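Uncharacterized protein (Bacteroides ovatus, PDB 4FS7) is of unknown function but, as an extracellular protein built of BspA-type leucine-rich repeats, probably binds other proteins. Local coordinates at residues A[309-314]-A[337-342]; A[322-327]-A[345-350]. All coordinates share one frame; numbering follows the deposited sequence.

Interaction 1: A[309-314]-A[337-342]; sequences KFIGEE and RSFRGC
OG of S338 gives a hydrogen bond of 2.7 Å to the carbonyl O of G312 in the preceding coil. The donor sits above the carbonyl plane, 56° out of it. A chi1 of -70° sets OG beside its own backbone N, where it meets that carbonyl, and serine suits a place where one hydroxyl must join two closely stacked loops. Beside it the two backbones meet, CA of E314 lying 3.4 Å from the carbonyl O of R337 in a CA-H...O contact. The side chains of E314 and R337 then run outward side by side, and OE2 of E314 lies over the guanidinium centre, 3.6 Å above its plane. This is a long salt bridge of charges alone, since no N-H points at the oxygen; NE of R337 has its stronger partner in E317. On the inner side CG2 of I311 packs loosely against CE2 of F339, whose ring meets those of F316 and F362 with nearly parallel planes. S338 and I311 each have a second conformer, which makes their contacts less certain. The contact links the end of strand 310-311, which lies between strands 287-288 and 333-334, to the turn that follows strand 333-334.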
# COMPACT_ATOMS: atom_id res chain seq x y z
N LYS A 309 23.01 -18.13 -0.69
CA LYS A 309 24.45 -17.98 -0.79
C LYS A 309 25.05 -16.69 -0.28
O LYS A 309 26.25 -16.60 -0.07
CB LYS A 309 24.89 -18.21 -2.23
CG LYS A 309 24.56 -19.67 -2.69
CD LYS A 309 25.05 -20.06 -4.06
CE LYS A 309 24.43 -21.45 -4.44
NZ LYS A 309 24.97 -21.98 -5.71
N PHE A 310 24.23 -15.68 -0.05
CA PHE A 310 24.71 -14.37 0.43
C PHE A 310 23.80 -13.83 1.50
O PHE A 310 22.58 -13.80 1.33
CB PHE A 310 24.79 -13.36 -0.71
CG PHE A 310 25.65 -13.82 -1.84
CD1 PHE A 310 25.14 -14.62 -2.87
CD2 PHE A 310 27.00 -13.54 -1.85
CE1 PHE A 310 25.97 -15.09 -3.90
CE2 PHE A 310 27.82 -13.97 -2.88
CZ PHE A 310 27.30 -14.76 -3.90
N ILE A 311 24.38 -13.37 2.60
CA ILE A 311 23.63 -12.71 3.67
C ILE A 311 24.00 -11.22 3.64
O ILE A 311 25.15 -10.84 3.88
CB ILE A 311 23.97 -13.26 5.09
CG1 ILE A 311 23.97 -14.80 5.13
CG2 ILE A 311 23.00 -12.61 6.13
CD1 ILE A 311 22.59 -15.40 4.82
N GLY A 312 23.04 -10.37 3.26
CA GLY A 312 23.28 -9.00 3.06
C GLY A 312 23.61 -8.19 4.27
O GLY A 312 23.34 -8.58 5.40
N GLU A 313 24.12 -7.00 4.02
CA GLU A 313 24.41 -6.02 5.04
C GLU A 313 23.24 -5.81 5.98
O GLU A 313 22.10 -5.59 5.55
CB GLU A 313 24.79 -4.71 4.35
CG GLU A 313 25.39 -3.67 5.24
CD GLU A 313 26.31 -2.66 4.53
OE1 GLU A 313 27.17 -2.99 3.65
OE2 GLU A 313 26.23 -1.49 4.96
N GLU A 314 23.47 -5.87 7.30
CA GLU A 314 22.47 -5.61 8.33
C GLU A 314 21.25 -6.53 8.22
O GLU A 314 20.20 -6.23 8.81
CB GLU A 314 22.00 -4.14 8.32
CG GLU A 314 23.07 -3.14 8.68
CD GLU A 314 22.59 -1.70 8.60
OE1 GLU A 314 21.36 -1.47 8.61
OE2 GLU A 314 23.46 -0.81 8.55
N ARG A 337 27.78 -5.83 9.44
CA ARG A 337 26.76 -5.71 10.49
C ARG A 337 25.63 -6.72 10.29
O ARG A 337 24.56 -6.54 10.85
CB ARG A 337 26.23 -4.29 10.56
CG ARG A 337 27.24 -3.31 11.15
CD ARG A 337 26.86 -1.83 10.97
NE ARG A 337 25.56 -1.51 11.56
CZ ARG A 337 25.13 -0.27 11.71
NH1 ARG A 337 25.87 0.76 11.32
NH2 ARG A 337 23.92 -0.03 12.19
N SER A 338 25.87 -7.85 9.61
CA SER A 338 24.73 -8.74 9.34
C SER A 338 24.07 -9.34 10.55
O SER A 338 22.87 -9.61 10.49
CB SER A 338 25.14 -9.85 8.35
OG SER A 338 25.35 -9.38 7.03
N PHE A 339 24.83 -9.56 11.63
CA PHE A 339 24.28 -10.06 12.89
C PHE A 339 24.61 -9.09 14.03
O PHE A 339 24.60 -9.48 15.18
CB PHE A 339 24.80 -11.48 13.19
CG PHE A 339 24.35 -12.50 12.17
CD1 PHE A 339 23.13 -13.14 12.32
CD2 PHE A 339 25.09 -12.77 11.05
CE1 PHE A 339 22.71 -14.05 11.38
CE2 PHE A 339 24.66 -13.70 10.08
CZ PHE A 339 23.47 -14.34 10.27
N ARG A 340 24.78 -7.81 13.73
CA ARG A 340 25.10 -6.87 14.76
C ARG A 340 23.96 -6.82 15.76
O ARG A 340 22.78 -6.74 15.41
CB ARG A 340 25.35 -5.47 14.19
CG ARG A 340 25.52 -4.40 15.29
CD ARG A 340 25.97 -3.06 14.78
NE ARG A 340 26.19 -2.14 15.89
CZ ARG A 340 25.37 -1.18 16.29
NH1 ARG A 340 24.19 -0.99 15.71
NH2 ARG A 340 25.72 -0.45 17.32
N GLY A 341 24.31 -6.80 17.04
CA GLY A 341 23.32 -6.65 18.07
C GLY A 341 22.42 -7.85 18.27
O GLY A 341 21.38 -7.74 18.93
N CYS A 342 22.82 -9.02 17.78
CA CYS A 342 22.07 -10.25 18.05
C CYS A 342 22.53 -10.78 19.40
O CYS A 342 23.38 -11.70 19.50
CB CYS A 342 22.28 -11.27 16.95
SG CYS A 342 21.40 -10.77 15.39

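Interaction 2: A[322-327]-A[345-350]; sequences LVSIDL and LSNINF
N349 sets its amide against 326-327. Its CB carries CG between the backbone N and the carbonyl carbon (chi1 61°), and this brings the amide to the neighbouring segment, CG passing OD1 of D326. OD1 of N349 accepts the backbone N of L327 at 2.8 Å, in the carbonyl plane and on a lone pair; it also lies 3.4 Å from OD1 of D326, two acceptors that form no bond. ND2 donates to the carbonyl O of L327 at 2.9 Å. One flat group thus serves both the N-H and the C=O of a single residue, a task to which asparagine, with an acceptor and a donor side by side, is well fitted. Without the amide, as with an alanine here, the N-H and C=O of L327 would probably lose the partners that hold them.

Further back, the two segments run parallel, their directions 11° apart. The carbonyl O of V323 takes two donors, N of S346 at 2.8 Å and N of N347 at 3.0 Å, and N of I325 donates to O of N347. On the outward face ND2 of N347 adds a bond of 2.9 Å to OG of S324, which lies close to the plane of the amide. Small polar residues suit this partly exposed face. On the inner face CG2 of I325 meets CD1 of I348 at 3.6 Å, the two isoleucines lying side by side, and CD1 of L327 touches the same methyl.

Successive coils of the leucine-rich-repeat solenoid are thus joined by apolar contacts on the face of I325 and I348 and by polar bonds between the segments. Backbone pairing is brief, and the amides of N347 and N349 supply three of the six hydrogen bonds. The polar match is incomplete: O of N349 is buried against CD1 of L327 (3.3 Å) with no polar partner.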
# COMPACT_ATOMS: atom_id res chain seq x y z
N LEU A 322 17.28 -14.23 18.58
CA LEU A 322 17.76 -15.33 17.77
C LEU A 322 18.97 -15.99 18.45
O LEU A 322 19.96 -15.34 18.69
CB LEU A 322 18.20 -14.79 16.41
CG LEU A 322 18.67 -15.82 15.36
CD1 LEU A 322 17.50 -16.83 15.04
CD2 LEU A 322 19.21 -15.09 14.13
N VAL A 323 18.85 -17.28 18.74
CA VAL A 323 19.87 -18.02 19.50
C VAL A 323 20.73 -18.86 18.58
O VAL A 323 21.96 -19.00 18.79
CB VAL A 323 19.17 -18.93 20.55
CG1 VAL A 323 20.20 -19.95 21.12
CG2 VAL A 323 18.63 -18.08 21.63
N SER A 324 20.12 -19.46 17.57
CA SER A 324 20.81 -20.38 16.64
C SER A 324 20.48 -20.02 15.21
O SER A 324 19.31 -19.71 14.90
CB SER A 324 20.37 -21.83 16.87
OG SER A 324 20.53 -22.20 18.23
N ILE A 325 21.46 -20.16 14.33
CA ILE A 325 21.20 -20.16 12.91
C ILE A 325 22.20 -21.07 12.20
O ILE A 325 23.42 -21.06 12.48
CB ILE A 325 21.15 -18.75 12.32
CG1 ILE A 325 20.57 -18.75 10.89
CG2 ILE A 325 22.56 -18.10 12.39
CD1 ILE A 325 20.36 -17.33 10.31
N ASP A 326 21.64 -21.94 11.37
CA ASP A 326 22.40 -22.87 10.55
C ASP A 326 22.59 -22.23 9.20
O ASP A 326 21.64 -22.05 8.44
CB ASP A 326 21.65 -24.21 10.49
CG ASP A 326 22.35 -25.28 9.66
OD1 ASP A 326 23.57 -25.22 9.49
OD2 ASP A 326 21.63 -26.20 9.20
N LEU A 327 23.82 -21.84 8.91
CA LEU A 327 24.17 -21.26 7.61
C LEU A 327 24.36 -22.43 6.66
O LEU A 327 25.10 -23.37 6.97
CB LEU A 327 25.43 -20.43 7.69
CG LEU A 327 25.33 -19.16 8.55
CD1 LEU A 327 26.62 -18.34 8.37
CD2 LEU A 327 24.07 -18.36 8.26
N LEU A 345 22.55 -14.58 20.28
CA LEU A 345 23.09 -15.51 19.30
C LEU A 345 24.23 -16.29 19.96
O LEU A 345 25.21 -15.71 20.39
CB LEU A 345 23.59 -14.79 18.06
CG LEU A 345 24.12 -15.64 16.93
CD1 LEU A 345 23.04 -16.59 16.40
CD2 LEU A 345 24.72 -14.77 15.87
N SER A 346 24.11 -17.62 19.95
CA SER A 346 25.07 -18.51 20.60
C SER A 346 25.62 -19.56 19.65
O SER A 346 26.76 -19.99 19.81
CB SER A 346 24.40 -19.22 21.78
OG SER A 346 25.27 -20.16 22.37
N ASN A 347 24.82 -20.02 18.72
CA ASN A 347 25.13 -21.14 17.83
C ASN A 347 25.06 -20.72 16.39
O ASN A 347 23.97 -20.49 15.88
CB ASN A 347 24.16 -22.29 18.07
CG ASN A 347 24.01 -22.61 19.50
OD1 ASN A 347 25.01 -22.97 20.15
ND2 ASN A 347 22.79 -22.51 20.04
N ILE A 348 26.21 -20.63 15.74
CA ILE A 348 26.30 -20.32 14.32
C ILE A 348 27.52 -21.04 13.79
O ILE A 348 28.58 -21.03 14.41
CB ILE A 348 26.29 -18.80 14.05
CG1 ILE A 348 26.27 -18.55 12.54
CG2 ILE A 348 27.48 -18.10 14.76
CD1 ILE A 348 26.00 -17.07 12.18
N ASN A 349 27.33 -21.66 12.63
CA ASN A 349 28.40 -22.31 11.90
C ASN A 349 28.91 -21.48 10.75
O ASN A 349 28.18 -20.63 10.21
CB ASN A 349 27.91 -23.65 11.33
CG ASN A 349 26.77 -23.47 10.36
OD1 ASN A 349 25.76 -22.86 10.68
ND2 ASN A 349 26.94 -23.96 9.17
N PHE A 350 30.15 -21.74 10.35
CA PHE A 350 30.81 -21.03 9.28
C PHE A 350 31.26 -22.02 8.23
O PHE A 350 32.34 -22.62 8.32
CB PHE A 350 31.96 -20.24 9.87
CG PHE A 350 31.47 -19.17 10.78
CD1 PHE A 350 31.02 -17.96 10.26
CD2 PHE A 350 31.35 -19.36 12.13
CE1 PHE A 350 30.52 -17.00 11.12
CE2 PHE A 350 30.84 -18.38 13.00
CZ PHE A 350 30.41 -17.18 12.46

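Overall arrangement
From the N terminus the chain passes 309-314, then 322-327, and only afterwards reaches 337-342, where interaction 1 closes its loop; 345-350 follows and closes interaction 2. The segments alternate, so the two loops cross, as expected when successive coils of a solenoid stack in register. Interaction 1 joins the end of strand 310-311 to the turn after strand 333-334, whereas interaction 2 pairs strand 324-325 with strand 347-348. Their centres are 12 Å apart, and the apolar interior connects them: the F339 ring of interaction 1 packs against I325, I348 and L345 of interaction 2. Together they bind consecutive coils near the C-terminal end of the repeat array.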